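Local coordinates for protein RNA 2'-o-ribose methyltransferase (Thermus thermophilus, PDB 1IPA) that probably methylates the 2'-hydroxyl of a ribose in RNA, as a knotted methyltransferase of the TrmH (SpoU) family, at residues 115-120 and 210-215; 133-138 and 161-166; 141-146 and 168-173. One frame throughout, in Å; residues are numbered along the deposited sequence.

Interaction 1 of 3, residues 115-120 and 210-215; sequences DALILV and VAIAVG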
ATOM      1  N   ASP A 115      16.959  13.025  -5.146  1.00 44.66           N
ATOM      2  CA  ASP A 115      16.164  12.468  -6.243  1.00 42.35           C
ATOM      3  C   ASP A 115      14.776  12.102  -5.714  1.00 39.08           C
ATOM      4  O   ASP A 115      14.012  11.417  -6.387  1.00 38.36           O
ATOM      5  CB  ASP A 115      16.823  11.193  -6.799  1.00 43.43           C
ATOM      6  CG  ASP A 115      18.162  11.451  -7.474  1.00 47.82           C
ATOM      7  OD1 ASP A 115      18.185  11.993  -8.598  1.00 49.52           O
ATOM      8  OD2 ASP A 115      19.203  11.099  -6.877  1.00 52.01           O
ATOM      9  N   ALA A 116      14.450  12.580  -4.517  1.00 35.64           N
ATOM     10  CA  ALA A 116      13.185  12.255  -3.866  1.00 34.20           C
ATOM     11  C   ALA A 116      11.852  12.607  -4.521  1.00 34.34           C
ATOM     12  O   ALA A 116      11.510  13.778  -4.679  1.00 34.75           O
ATOM     13  CB  ALA A 116      13.192  12.810  -2.463  1.00 32.66           C
ATOM     14  N   LEU A 117      11.091  11.580  -4.881  1.00 31.49           N
ATOM     15  CA  LEU A 117       9.758  11.769  -5.439  1.00 30.36           C
ATOM     16  C   LEU A 117       8.839  11.262  -4.323  1.00 28.15           C
ATOM     17  O   LEU A 117       8.787  10.072  -4.038  1.00 26.63           O
ATOM     18  CB  LEU A 117       9.563  10.941  -6.712  1.00 32.58           C
ATOM     19  CG  LEU A 117       8.146  10.965  -7.299  1.00 34.32           C
ATOM     20  CD1 LEU A 117       7.721  12.399  -7.619  1.00 33.63           C
ATOM     21  CD2 LEU A 117       8.108  10.103  -8.549  1.00 36.38           C
ATOM     22  N   ILE A 118       8.126  12.183  -3.692  1.00 26.80           N
ATOM     23  CA  ILE A 118       7.260  11.852  -2.576  1.00 25.78           C
ATOM     24  C   ILE A 118       5.777  12.087  -2.828  1.00 27.13           C
ATOM     25  O   ILE A 118       5.376  13.129  -3.347  1.00 27.70           O
ATOM     26  CB  ILE A 118       7.697  12.661  -1.328  1.00 24.15           C
ATOM     27  CG1 ILE A 118       9.067  12.163  -0.854  1.00 24.51           C
ATOM     28  CG2 ILE A 118       6.672  12.539  -0.222  1.00 23.13           C
ATOM     29  CD1 ILE A 118       9.786  13.123   0.059  1.00 24.56           C
ATOM     30  N   LEU A 119       4.962  11.108  -2.449  1.00 26.33           N
ATOM     31  CA  LEU A 119       3.522  11.230  -2.611  1.00 26.25           C
ATOM     32  C   LEU A 119       2.890  11.445  -1.250  1.00 26.63           C
ATOM     33  O   LEU A 119       3.096  10.655  -0.343  1.00 27.46           O
ATOM     34  CB  LEU A 119       2.928   9.965  -3.239  1.00 24.45           C
ATOM     35  CG  LEU A 119       1.395   9.922  -3.304  1.00 20.92           C
ATOM     36  CD1 LEU A 119       0.912  11.051  -4.189  1.00 20.94           C
ATOM     37  CD2 LEU A 119       0.923   8.579  -3.851  1.00 17.58           C
ATOM     38  N   VAL A 120       2.136  12.523  -1.101  1.00 27.22           N
ATOM     39  CA  VAL A 120       1.462  12.791   0.159  1.00 28.48           C
ATOM     40  C   VAL A 120      -0.026  12.538  -0.060  1.00 29.09           C
ATOM     41  O   VAL A 120      -0.675  13.239  -0.836  1.00 28.25           O
ATOM     42  CB  VAL A 120       1.676  14.254   0.620  1.00 29.37           C
ATOM     43  CG1 VAL A 120       0.982  14.490   1.951  1.00 30.40           C
ATOM     44  CG2 VAL A 120       3.161  14.545   0.759  1.00 28.63           C
ATOM     45  N   VAL A 210      10.830  16.594  -4.687  1.00 32.44           N
ATOM     46  CA  VAL A 210       9.497  17.200  -4.634  1.00 29.86           C
ATOM     47  C   VAL A 210       8.410  16.330  -3.992  1.00 28.87           C
ATOM     48  O   VAL A 210       8.474  15.108  -4.042  1.00 31.14           O
ATOM     49  CB  VAL A 210       9.048  17.573  -6.067  1.00 28.42           C
ATOM     50  CG1 VAL A 210       8.855  16.302  -6.876  1.00 27.01           C
ATOM     51  CG2 VAL A 210       7.781  18.415  -6.037  1.00 27.12           C
ATOM     52  N   ALA A 211       7.408  16.975  -3.398  1.00 28.87           N
ATOM     53  CA  ALA A 211       6.289  16.280  -2.755  1.00 26.01           C
ATOM     54  C   ALA A 211       4.979  16.658  -3.442  1.00 26.11           C
ATOM     55  O   ALA A 211       4.725  17.831  -3.716  1.00 25.03           O
ATOM     56  CB  ALA A 211       6.214  16.648  -1.291  1.00 23.71           C
ATOM     57  N   ILE A 212       4.149  15.658  -3.713  1.00 24.61           N
ATOM     58  CA  ILE A 212       2.870  15.882  -4.372  1.00 23.95           C
ATOM     59  C   ILE A 212       1.725  15.390  -3.499  1.00 25.10           C
ATOM     60  O   ILE A 212       1.644  14.202  -3.167  1.00 24.99           O
ATOM     61  CB  ILE A 212       2.803  15.150  -5.715  1.00 23.05           C
ATOM     62  CG1 ILE A 212       4.016  15.527  -6.570  1.00 23.14           C
ATOM     63  CG2 ILE A 212       1.496  15.494  -6.422  1.00 21.77           C
ATOM     64  CD1 ILE A 212       4.106  14.776  -7.890  1.00 25.73           C
ATOM     65  N   ALA A 213       0.834  16.307  -3.147  1.00 22.97           N
ATOM     66  CA  ALA A 213      -0.299  15.974  -2.311  1.00 23.44           C
ATOM     67  C   ALA A 213      -1.574  15.743  -3.112  1.00 25.05           C
ATOM     68  O   ALA A 213      -1.808  16.389  -4.127  1.00 26.32           O
ATOM     69  CB  ALA A 213      -0.524  17.074  -1.296  1.00 20.77           C
ATOM     70  N   VAL A 214      -2.390  14.808  -2.640  1.00 26.71           N
ATOM     71  CA  VAL A 214      -3.670  14.493  -3.259  1.00 29.35           C
ATOM     72  C   VAL A 214      -4.666  14.247  -2.121  1.00 32.28           C
ATOM     73  O   VAL A 214      -4.322  13.633  -1.109  1.00 33.50           O
ATOM     74  CB  VAL A 214      -3.580  13.239  -4.152  1.00 28.73           C
ATOM     75  CG1 VAL A 214      -4.951  12.894  -4.693  1.00 34.04           C
ATOM     76  CG2 VAL A 214      -2.637  13.492  -5.308  1.00 28.87           C
ATOM     77  N   GLY A 215      -5.890  14.741  -2.269  1.00 33.76           N
ATOM     78  CA  GLY A 215      -6.876  14.556  -1.223  1.00 36.94           C
ATOM     79  C   GLY A 215      -7.824  13.426  -1.559  1.00 39.62           C
ATOM     80  O   GLY A 215      -7.564  12.674  -2.500  1.00 39.99           O
TER

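Interaction 2 of 3, residues 133-138 and 161-166; sequences VLRSAD and NSTGVV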
ATOM      1  N   VAL A 133      -3.010   2.793  -4.011  1.00 23.60           N
ATOM      2  CA  VAL A 133      -2.147   3.972  -4.077  1.00 23.56           C
ATOM      3  C   VAL A 133      -0.669   3.617  -3.950  1.00 23.09           C
ATOM      4  O   VAL A 133       0.164   4.158  -4.673  1.00 25.05           O
ATOM      5  CB  VAL A 133      -2.493   4.992  -2.972  1.00 23.11           C
ATOM      6  CG1 VAL A 133      -1.465   6.127  -2.969  1.00 21.42           C
ATOM      7  CG2 VAL A 133      -3.893   5.542  -3.197  1.00 19.68           C
ATOM      8  N   LEU A 134      -0.344   2.708  -3.033  1.00 24.87           N
ATOM      9  CA  LEU A 134       1.050   2.278  -2.833  1.00 21.50           C
ATOM     10  C   LEU A 134       1.586   1.576  -4.071  1.00 18.79           C
ATOM     11  O   LEU A 134       2.757   1.682  -4.401  1.00 17.81           O
ATOM     12  CB  LEU A 134       1.151   1.348  -1.618  1.00 19.90           C
ATOM     13  CG  LEU A 134       0.715   2.008  -0.297  1.00 19.28           C
ATOM     14  CD1 LEU A 134       0.891   1.042   0.853  1.00 20.35           C
ATOM     15  CD2 LEU A 134       1.541   3.256  -0.043  1.00 16.24           C
ATOM     16  N   ARG A 135       0.704   0.864  -4.757  1.00 21.19           N
ATOM     17  CA  ARG A 135       1.067   0.150  -5.965  1.00 23.83           C
ATOM     18  C   ARG A 135       1.427   1.155  -7.060  1.00 24.91           C
ATOM     19  O   ARG A 135       2.417   0.979  -7.770  1.00 26.73           O
ATOM     20  CB  ARG A 135      -0.107  -0.723  -6.400  1.00 25.43           C
ATOM     21  CG  ARG A 135       0.170  -1.657  -7.556  1.00 25.54           C
ATOM     22  CD  ARG A 135      -1.061  -2.508  -7.782  1.00 27.08           C
ATOM     23  NE  ARG A 135      -0.943  -3.423  -8.906  1.00 25.58           N
ATOM     24  CZ  ARG A 135      -1.944  -4.183  -9.335  1.00 27.78           C
ATOM     25  NH1 ARG A 135      -3.126  -4.127  -8.726  1.00 25.03           N
ATOM     26  NH2 ARG A 135      -1.766  -4.998 -10.368  1.00 26.36           N
ATOM     27  N   SER A 136       0.625   2.208  -7.193  1.00 25.33           N
ATOM     28  CA  SER A 136       0.893   3.242  -8.196  1.00 25.03           C
ATOM     29  C   SER A 136       2.176   4.001  -7.864  1.00 23.35           C
ATOM     30  O   SER A 136       2.959   4.312  -8.749  1.00 21.58           O
ATOM     31  CB  SER A 136      -0.263   4.242  -8.277  1.00 24.10           C
ATOM     32  OG  SER A 136      -1.384   3.671  -8.917  1.00 26.52           O
ATOM     33  N   ALA A 137       2.379   4.301  -6.587  1.00 22.26           N
ATOM     34  CA  ALA A 137       3.575   5.018  -6.166  1.00 22.50           C
ATOM     35  C   ALA A 137       4.838   4.168  -6.386  1.00 22.93           C
ATOM     36  O   ALA A 137       5.902   4.683  -6.742  1.00 23.18           O
ATOM     37  CB  ALA A 137       3.451   5.409  -4.715  1.00 20.98           C
ATOM     38  N   ASP A 138       4.717   2.865  -6.184  1.00 22.97           N
ATOM     39  CA  ASP A 138       5.851   1.966  -6.368  1.00 25.20           C
ATOM     40  C   ASP A 138       6.229   1.864  -7.847  1.00 23.96           C
ATOM     41  O   ASP A 138       7.406   1.916  -8.206  1.00 22.50           O
ATOM     42  CB  ASP A 138       5.509   0.572  -5.837  1.00 25.86           C
ATOM     43  CG  ASP A 138       6.498  -0.485  -6.298  1.00 29.23           C
ATOM     44  OD1 ASP A 138       7.546  -0.664  -5.640  1.00 30.45           O
ATOM     45  OD2 ASP A 138       6.232  -1.131  -7.335  1.00 27.95           O
ATOM     46  N   ASN A 161      -4.314  -5.206  -2.436  1.00 24.82           N
ATOM     47  CA  ASN A 161      -4.383  -4.085  -3.375  1.00 25.67           C
ATOM     48  C   ASN A 161      -3.046  -3.453  -3.723  1.00 25.55           C
ATOM     49  O   ASN A 161      -2.940  -2.748  -4.724  1.00 24.50           O
ATOM     50  CB  ASN A 161      -5.354  -3.021  -2.872  1.00 24.66           C
ATOM     51  CG  ASN A 161      -6.798  -3.451  -3.024  1.00 28.27           C
ATOM     52  OD1 ASN A 161      -7.109  -4.634  -2.927  1.00 31.95           O
ATOM     53  ND2 ASN A 161      -7.686  -2.495  -3.258  1.00 31.39           N
ATOM     54  N   SER A 162      -2.027  -3.706  -2.906  1.00 23.45           N
ATOM     55  CA  SER A 162      -0.700  -3.170  -3.183  1.00 24.77           C
ATOM     56  C   SER A 162       0.122  -4.259  -3.847  1.00 24.99           C
ATOM     57  O   SER A 162       1.279  -4.043  -4.192  1.00 26.57           O
ATOM     58  CB  SER A 162       0.013  -2.776  -1.885  1.00 25.77           C
ATOM     59  OG  SER A 162       0.482  -3.928  -1.192  1.00 24.21           O
ATOM     60  N   THR A 163      -0.485  -5.430  -4.007  1.00 25.30           N
ATOM     61  CA  THR A 163       0.188  -6.599  -4.558  1.00 25.37           C
ATOM     62  C   THR A 163       1.499  -6.885  -3.809  1.00 24.15           C
ATOM     63  O   THR A 163       2.474  -7.298  -4.404  1.00 24.89           O
ATOM     64  CB  THR A 163       0.469  -6.458  -6.083  1.00 26.71           C
ATOM     65  OG1 THR A 163       1.231  -5.272  -6.338  1.00 28.19           O
ATOM     66  CG2 THR A 163      -0.842  -6.387  -6.851  1.00 26.94           C
ATOM     67  N   GLY A 164       1.508  -6.648  -2.499  1.00 24.01           N
ATOM     68  CA  GLY A 164       2.688  -6.923  -1.694  1.00 24.61           C
ATOM     69  C   GLY A 164       3.738  -5.828  -1.602  1.00 26.64           C
ATOM     70  O   GLY A 164       4.705  -5.942  -0.839  1.00 26.72           O
ATOM     71  N   VAL A 165       3.549  -4.766  -2.376  1.00 26.43           N
ATOM     72  CA  VAL A 165       4.472  -3.636  -2.397  1.00 25.30           C
ATOM     73  C   VAL A 165       4.625  -2.959  -1.032  1.00 25.74           C
ATOM     74  O   VAL A 165       5.635  -2.301  -0.784  1.00 25.55           O
ATOM     75  CB  VAL A 165       4.025  -2.607  -3.482  1.00 25.52           C
ATOM     76  CG1 VAL A 165       4.530  -1.225  -3.163  1.00 25.80           C
ATOM     77  CG2 VAL A 165       4.546  -3.055  -4.848  1.00 22.55           C
ATOM     78  N   VAL A 166       3.636  -3.132  -0.150  1.00 24.56           N
ATOM     79  CA  VAL A 166       3.689  -2.533   1.188  1.00 26.97           C
ATOM     80  C   VAL A 166       4.870  -3.006   2.026  1.00 27.58           C
ATOM     81  O   VAL A 166       5.290  -2.315   2.951  1.00 27.54           O
ATOM     82  CB  VAL A 166       2.421  -2.826   2.024  1.00 27.02           C
ATOM     83  CG1 VAL A 166       1.295  -1.972   1.557  1.00 29.44           C
ATOM     84  CG2 VAL A 166       2.046  -4.304   1.924  1.00 24.85           C
TER
HETATM   85  O   HOH W   1      -4.408  -2.424  -7.180  1.00 33.24           O

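Interaction 3 of 3, residues 141-146 and 168-173; sequences GAEAVL and SLRTLA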
ATOM      1  N   GLY A 141       7.956   4.849  -9.092  1.00 26.33           N
ATOM      2  CA  GLY A 141       9.277   5.019  -8.513  1.00 28.17           C
ATOM      3  C   GLY A 141       9.367   5.982  -7.343  1.00 28.56           C
ATOM      4  O   GLY A 141      10.449   6.442  -7.004  1.00 28.12           O
ATOM      5  N   ALA A 142       8.237   6.298  -6.726  1.00 28.06           N
ATOM      6  CA  ALA A 142       8.257   7.203  -5.594  1.00 28.60           C
ATOM      7  C   ALA A 142       9.224   6.683  -4.537  1.00 29.67           C
ATOM      8  O   ALA A 142       9.414   5.473  -4.389  1.00 31.01           O
ATOM      9  CB  ALA A 142       6.876   7.326  -5.009  1.00 27.96           C
ATOM     10  N   GLU A 143       9.831   7.605  -3.804  1.00 27.97           N
ATOM     11  CA  GLU A 143      10.764   7.247  -2.747  1.00 27.56           C
ATOM     12  C   GLU A 143       9.999   6.983  -1.451  1.00 27.27           C
ATOM     13  O   GLU A 143      10.441   6.223  -0.592  1.00 28.19           O
ATOM     14  CB  GLU A 143      11.765   8.384  -2.535  1.00 28.72           C
ATOM     15  CG  GLU A 143      12.938   8.018  -1.651  1.00 30.07           C
ATOM     16  CD  GLU A 143      13.910   9.159  -1.487  1.00 31.69           C
ATOM     17  OE1 GLU A 143      14.551   9.541  -2.483  1.00 34.31           O
ATOM     18  OE2 GLU A 143      14.028   9.686  -0.365  1.00 34.43           O
ATOM     19  N   ALA A 144       8.839   7.607  -1.312  1.00 26.70           N
ATOM     20  CA  ALA A 144       8.052   7.413  -0.111  1.00 27.82           C
ATOM     21  C   ALA A 144       6.635   7.903  -0.280  1.00 27.45           C
ATOM     22  O   ALA A 144       6.352   8.751  -1.126  1.00 29.48           O
ATOM     23  CB  ALA A 144       8.704   8.146   1.063  1.00 27.55           C
ATOM     24  N   VAL A 145       5.746   7.360   0.538  1.00 27.65           N
ATOM     25  CA  VAL A 145       4.353   7.773   0.528  1.00 28.12           C
ATOM     26  C   VAL A 145       4.048   8.241   1.926  1.00 29.18           C
ATOM     27  O   VAL A 145       4.127   7.468   2.879  1.00 32.05           O
ATOM     28  CB  VAL A 145       3.395   6.620   0.189  1.00 24.66           C
ATOM     29  CG1 VAL A 145       1.954   7.092   0.336  1.00 23.87           C
ATOM     30  CG2 VAL A 145       3.647   6.138  -1.222  1.00 24.07           C
ATOM     31  N   LEU A 146       3.724   9.514   2.065  1.00 29.53           N
ATOM     32  CA  LEU A 146       3.409  10.029   3.374  1.00 31.91           C
ATOM     33  C   LEU A 146       1.904  10.120   3.458  1.00 33.42           C
ATOM     34  O   LEU A 146       1.272  10.859   2.702  1.00 34.94           O
ATOM     35  CB  LEU A 146       4.049  11.404   3.586  1.00 31.50           C
ATOM     36  CG  LEU A 146       5.552  11.446   3.318  1.00 31.50           C
ATOM     37  CD1 LEU A 146       6.088  12.825   3.658  1.00 31.75           C
ATOM     38  CD2 LEU A 146       6.254  10.369   4.142  1.00 32.72           C
ATOM     39  N   SER A 168       7.854  -3.222   1.110  1.00 29.77           N
ATOM     40  CA  SER A 168       9.089  -2.559   0.704  1.00 31.76           C
ATOM     41  C   SER A 168       9.038  -1.038   0.467  1.00 32.27           C
ATOM     42  O   SER A 168      10.058  -0.363   0.595  1.00 33.94           O
ATOM     43  CB  SER A 168       9.628  -3.255  -0.551  1.00 32.25           C
ATOM     44  OG  SER A 168       8.633  -3.331  -1.563  1.00 33.53           O
ATOM     45  N   LEU A 169       7.873  -0.498   0.119  1.00 31.23           N
ATOM     46  CA  LEU A 169       7.751   0.940  -0.120  1.00 29.50           C
ATOM     47  C   LEU A 169       7.632   1.748   1.169  1.00 29.60           C
ATOM     48  O   LEU A 169       6.689   1.566   1.932  1.00 29.85           O
ATOM     49  CB  LEU A 169       6.535   1.236  -0.997  1.00 28.63           C
ATOM     50  CG  LEU A 169       6.394   2.713  -1.386  1.00 29.69           C
ATOM     51  CD1 LEU A 169       7.645   3.158  -2.129  1.00 27.01           C
ATOM     52  CD2 LEU A 169       5.157   2.910  -2.260  1.00 30.60           C
ATOM     53  N   ARG A 170       8.585   2.648   1.404  1.00 29.85           N
ATOM     54  CA  ARG A 170       8.558   3.474   2.603  1.00 31.58           C
ATOM     55  C   ARG A 170       7.224   4.215   2.698  1.00 31.28           C
ATOM     56  O   ARG A 170       6.958   5.158   1.954  1.00 32.26           O
ATOM     57  CB  ARG A 170       9.711   4.478   2.602  1.00 32.43           C
ATOM     58  CG  ARG A 170       9.727   5.330   3.853  1.00 35.87           C
ATOM     59  CD  ARG A 170      10.714   6.493   3.791  1.00 37.83           C
ATOM     60  NE  ARG A 170      12.108   6.082   3.938  1.00 41.23           N
ATOM     61  CZ  ARG A 170      12.886   5.688   2.935  1.00 42.94           C
ATOM     62  NH1 ARG A 170      12.408   5.650   1.699  1.00 42.99           N
ATOM     63  NH2 ARG A 170      14.147   5.343   3.169  1.00 42.79           N
ATOM     64  N   THR A 171       6.390   3.773   3.628  1.00 30.92           N
ATOM     65  CA  THR A 171       5.074   4.349   3.828  1.00 30.70           C
ATOM     66  C   THR A 171       4.937   4.823   5.263  1.00 32.11           C
ATOM     67  O   THR A 171       4.981   4.014   6.190  1.00 31.85           O
ATOM     68  CB  THR A 171       4.002   3.301   3.549  1.00 29.36           C
ATOM     69  OG1 THR A 171       4.244   2.723   2.261  1.00 29.38           O
ATOM     70  CG2 THR A 171       2.622   3.925   3.577  1.00 29.42           C
ATOM     71  N   LEU A 172       4.766   6.130   5.441  1.00 33.53           N
ATOM     72  CA  LEU A 172       4.642   6.709   6.774  1.00 33.58           C
ATOM     73  C   LEU A 172       3.346   7.474   7.014  1.00 34.29           C
ATOM     74  O   LEU A 172       2.740   8.027   6.090  1.00 36.88           O
ATOM     75  CB  LEU A 172       5.817   7.646   7.062  1.00 33.81           C
ATOM     76  CG  LEU A 172       7.256   7.180   6.824  1.00 34.81           C
ATOM     77  CD1 LEU A 172       7.452   5.765   7.344  1.00 35.67           C
ATOM     78  CD2 LEU A 172       7.551   7.241   5.350  1.00 36.60           C
ATOM     79  N   ALA A 173       2.934   7.513   8.274  1.00 33.94           N
ATOM     80  CA  ALA A 173       1.725   8.216   8.662  1.00 33.35           C
ATOM     81  C   ALA A 173       2.055   9.266   9.719  1.00 34.06           C
ATOM     82  O   ALA A 173       3.097   9.201  10.384  1.00 33.79           O
ATOM     83  CB  ALA A 173       0.699   7.232   9.204  1.00 30.66           C
TER
HETATM   84  O   HOH W   2      10.417   2.744  -0.366  1.00 43.69           O

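Interaction 1 of 3, residues 115-120 and 210-215
The I212 carbonyl is met from both sides of its plane. V120 N donates from one side, tilted 37° from the carbonyl plane, and L119 CD1 touches I212 O from the other, at 3.4 Å. The bond is 2.7 Å long between V120 N and I212 O, and almost straight at the hydrogen (173°). The L119 branch reaches the oxygen because CG lies anti to the backbone N (chi1 173°). The rest of the pairing is regular parallel sheet. I118 N donates to V210 O at 3.0 Å, and I212 N donates to I118 O at 2.8 Å. Beyond them, V214 N reaches V120 O at 2.9 Å. I118 thus brackets A211, and V120 brackets A213. On one face, L117 and V210 run alongside each other in the same direction, with L117 CD1 4.1 Å from V210 CG1. Helix 246-261 covers L117, L119 and I212 on this face, and its L253 also touches V214. On the other face the small A211 and A213 sit beside I118 and V120, with V120 CB 4.1 Å from A213 CB. L188 covers I118 and A211 there. The side chains that meet are all aliphatic, and the polar groups that join the two strands are backbone amides and carbonyls. The contact therefore combines amide pairing with apolar burial in the middle of the parallel, Rossmann-like sheet.

Interaction 2 of 3, residues 133-138 and 161-166
R135 lays its guanidinium group against the methyl of T163. T163 CG2 sits over the centre of one face, 3.5 Å from R135 CZ, and the two side chains cross at about a right angle. R135 gets there extended, with CG anti to the backbone N (chi1 -173°). Water 1 lies at the guanidinium edge, in its plane. Water 1 accepts from R135 NH1 at 2.6 Å and donates to N161 O at 2.9 Å, so a single water links the arginine to the end of helix 156-161. T163 has positive phi and closes helix 156-161 in a Schellman motif. A type I' turn from S162 to V165 overlaps this cap. G164 has backbone angles that would jam a CB against the preceding carbonyl. The turn brings V165 back onto helix 127-140. V165 CG1 lies 3.4 Å from D138 CB and 3.6 Å from L134 O, while V165 CG2 lies 3.5 Å from D138 CG. The valine packs on CB and the carboxylate of D138 and on the helix backbone at L134 O. No direct hydrogen bond joins the two segments. S162 OG bonds back to V158 O in helix 156-161, and N161 ND2 bonds to G128 O. The contact packs helix 127-140 against the end of helix 156-161 and the loop after it. V133 and A137 of helix 127-140 touch L119 of strand 117-122 and pack on helix 246-261.

Interaction 3 of 3, residues 141-146 and 168-173
E143 O is gripped by two donors, each weakly. R170 NH1 reaches it at 3.1 Å, with E143 O at the edge of the guanidinium and in its plane, but the bond is bent (127° at the hydrogen). Water 2 also donates to E143 O at long range. The same water accepts from R170 N and donates to S168 O, tying the two segments together beside E143 and R170. The R170 chain bends at chi3 (-74°). This folds the guanidinium back beside E143, while R170 CD packs on A144 CB at 3.8 Å. The E143 carboxylate is near but not touching, with E143 OE2 4.8 Å from R170 NH1. Its own partners are S113 OG and Y110 OH. With an alanine in place of R170 the guanidinium, CG and CD go, which would probably leave E143 O without its side-chain donor and open a gap beside A144 CB. Beyond R170 the parallel pairing is regular. V145 N donates to R170 O at 2.9 Å, and L172 N donates to V145 O at 3.0 Å. On the V145 and T171 side, V145 CG2 is met by L169 CD2 at 3.7 Å, the side chains crossing at about a right angle. T171 OG1 donates to L169 O tilted 45° out of the carbonyl plane, a local bond of 2.7 Å that uses the hydroxyl proton. On the other face L146 CD2 meets L172 CD2 at 3.6 Å. G141, with positive phi, ends helix 127-140 in a Schellman motif before strand 144-148. That helix covers V145 and T171 through L134 and A137. The contact joins the two strands of a beta-alpha-beta unit whose helix is 156-161. Strand 144-148 pairs on its other side with strand 117-122; strand 171-174 is outermost within the chain.

In the fold
From the N terminus, the chain first crosses a separate mixed-sheet domain, then enters the parallel sheet at strand 117-122. Helix 127-140 carries residues 133-138, and strand 144-148 follows with the first half of interaction 3. At the end of helix 156-161, residues 161-166 return to helix 127-140 and close interaction 2. Strand 171-174 then closes interaction 3. These two loops cross, since their segments alternate. Both nest inside the long loop that interaction 1 closes when strand 210-214 pairs beside strand 117-122. Interactions 1 and 3 join neighbouring strands of one parallel sheet, while interaction 2 sets helix 127-140 against the end of helix 156-161 and the loop after it.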